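Local coordinates for protein avidin (Gallus gallus, PDB 4U46) that is an engineered form of the biotin-binding protein avidin, probably made as an artificial receptor for other small molecules such as sterols, at residues G12-T15 with N21-I24. Sequence-based numbering, arbitrary orientation.
Sequences GKWT and NMTI
Trp14 and Met22 form a hydrogen-bonded pair of two antiparallel strands. Their hairpin, strands 12-15 and 20-24, opens the closed eight-stranded barrel of the avidin fold and gives Trp14, Met22 and Ile24 to its buried face, where Leu97 touches both Trp14 and Met22 and Phe124 packs on the indole. The indole is carried by a CG that stands anti to the carbonyl carbon (chi1 -57°), and its CD1 side turns toward the neighbouring strand. There the terminal methyl CE of Met22 comes within 4.2 Å of Trp14 CD1, the two chains running at a slant to one another. Ile24 adds its own CD1 methyl obliquely, 4.4 Å from Trp14 CD1. Next to CD1 in the ring, NE1 donates to Leu10 O, which helps to fix the ring's rotation.

The other face is polar and holds the non-hydrogen-bonded pairs. Lys13 and Thr23 run alongside each other, the lysine CG 3.4 Å from Thr23 OG1. Thr15 and Asn21 likewise point the same way; Asn21 ND2 lies 2.9 Å from Thr15 OG1, too poorly angled for a hydrogen bond, and the hydroxyl bonds instead to Arg17 N in the connecting loop and His20 O at the start of the second strand. With an alanine at Asn21, a gap would probably open beside Thr15 OG1 and CB, and Leu127, which touches both side chains, would lose part of its contact.

Four backbone bonds join the strands, among them the nearly straight Gly12 N to Ile24 O link of 2.8 Å (175° at the hydrogen). They serve alternate residues; Lys13 and Thr15 bond outward to Leu127 and Thr125, Asn21 and Thr23 to Ile38 and Thr36, continuing the barrel sheet.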
loop_
_atom_site.group_PDB
_atom_site.type_symbol
_atom_site.label_atom_id
_atom_site.label_comp_id
_atom_site.label_asym_id
_atom_site.label_seq_id
_atom_site.Cartn_x
_atom_site.Cartn_y
_atom_site.Cartn_z
ATOM N N GLY A 12 19.292 -17.491 -8.487
ATOM C CA GLY A 12 19.324 -17.324 -9.963
ATOM C C GLY A 12 19.069 -15.938 -10.498
ATOM O O GLY A 12 19.098 -14.947 -9.757
ATOM N N LYS A 13 18.769 -15.872 -11.803
ATOM C CA LYS A 13 18.533 -14.636 -12.493
ATOM C C LYS A 13 17.083 -14.517 -12.901
ATOM O O LYS A 13 16.500 -15.480 -13.428
ATOM C CB LYS A 13 19.415 -14.531 -13.743
ATOM C CG LYS A 13 20.903 -14.463 -13.413
ATOM C CD LYS A 13 21.760 -14.191 -14.646
ATOM C CE LYS A 13 23.211 -14.640 -14.448
ATOM N NZ LYS A 13 24.026 -13.680 -13.641
ATOM N N TRP A 14 16.537 -13.322 -12.657
ATOM C CA TRP A 14 15.139 -12.974 -12.860
ATOM C C TRP A 14 14.963 -11.734 -13.707
ATOM O O TRP A 14 15.782 -10.801 -13.692
ATOM C CB TRP A 14 14.429 -12.763 -11.510
ATOM C CG TRP A 14 14.513 -13.939 -10.616
ATOM C CD1 TRP A 14 15.495 -14.214 -9.753
ATOM C CD2 TRP A 14 13.571 -15.039 -10.527
ATOM N NE1 TRP A 14 15.256 -15.403 -9.121
ATOM C CE2 TRP A 14 14.083 -15.937 -9.583
ATOM C CE3 TRP A 14 12.347 -15.319 -11.136
ATOM C CZ2 TRP A 14 13.400 -17.101 -9.189
ATOM C CZ3 TRP A 14 11.683 -16.466 -10.795
ATOM C CH2 TRP A 14 12.216 -17.371 -9.814
ATOM N N THR A 15 13.845 -11.680 -14.420
ATOM C CA THR A 15 13.481 -10.480 -15.119
ATOM C C THR A 15 12.020 -10.177 -14.886
ATOM O O THR A 15 11.228 -11.090 -14.590
ATOM C CB THR A 15 13.831 -10.581 -16.642
ATOM O OG1 THR A 15 13.586 -9.332 -17.244
ATOM C CG2 THR A 15 12.976 -11.621 -17.330
ATOM N N ASN A 21 16.254 -6.549 -14.086
ATOM C CA ASN A 21 16.762 -7.874 -13.812
ATOM C C ASN A 21 17.291 -7.956 -12.378
ATOM O O ASN A 21 17.684 -6.948 -11.768
ATOM C CB ASN A 21 17.892 -8.252 -14.752
ATOM C CG ASN A 21 17.476 -8.299 -16.234
ATOM O OD1 ASN A 21 18.338 -8.368 -17.087
ATOM N ND2 ASN A 21 16.187 -8.274 -16.531
ATOM N N MET A 22 17.283 -9.140 -11.808
ATOM C CA MET A 22 18.022 -9.311 -10.592
ATOM C C MET A 22 18.652 -10.679 -10.551
ATOM O O MET A 22 18.247 -11.622 -11.249
ATOM C CB MET A 22 17.212 -8.962 -9.328
ATOM C CG MET A 22 15.877 -9.578 -9.190
ATOM S SD MET A 22 15.096 -9.438 -7.534
ATOM C CE MET A 22 14.001 -10.836 -7.812
ATOM N N THR A 23 19.703 -10.746 -9.778
ATOM C CA THR A 23 20.436 -11.933 -9.600
ATOM C C THR A 23 20.525 -12.143 -8.110
ATOM O O THR A 23 21.010 -11.260 -7.375
ATOM C CB THR A 23 21.850 -11.797 -10.188
ATOM O OG1 THR A 23 21.742 -11.662 -11.609
ATOM C CG2 THR A 23 22.681 -13.014 -9.869
ATOM N N ILE A 24 20.070 -13.317 -7.684
ATOM C CA ILE A 24 20.069 -13.681 -6.301
ATOM C C ILE A 24 20.964 -14.869 -6.113
ATOM O O ILE A 24 20.894 -15.848 -6.866
ATOM C CB ILE A 24 18.644 -13.989 -5.843
ATOM C CG1 ILE A 24 17.818 -12.701 -5.965
ATOM C CG2 ILE A 24 18.676 -14.578 -4.415
ATOM C CD1 ILE A 24 16.365 -12.848 -5.612
#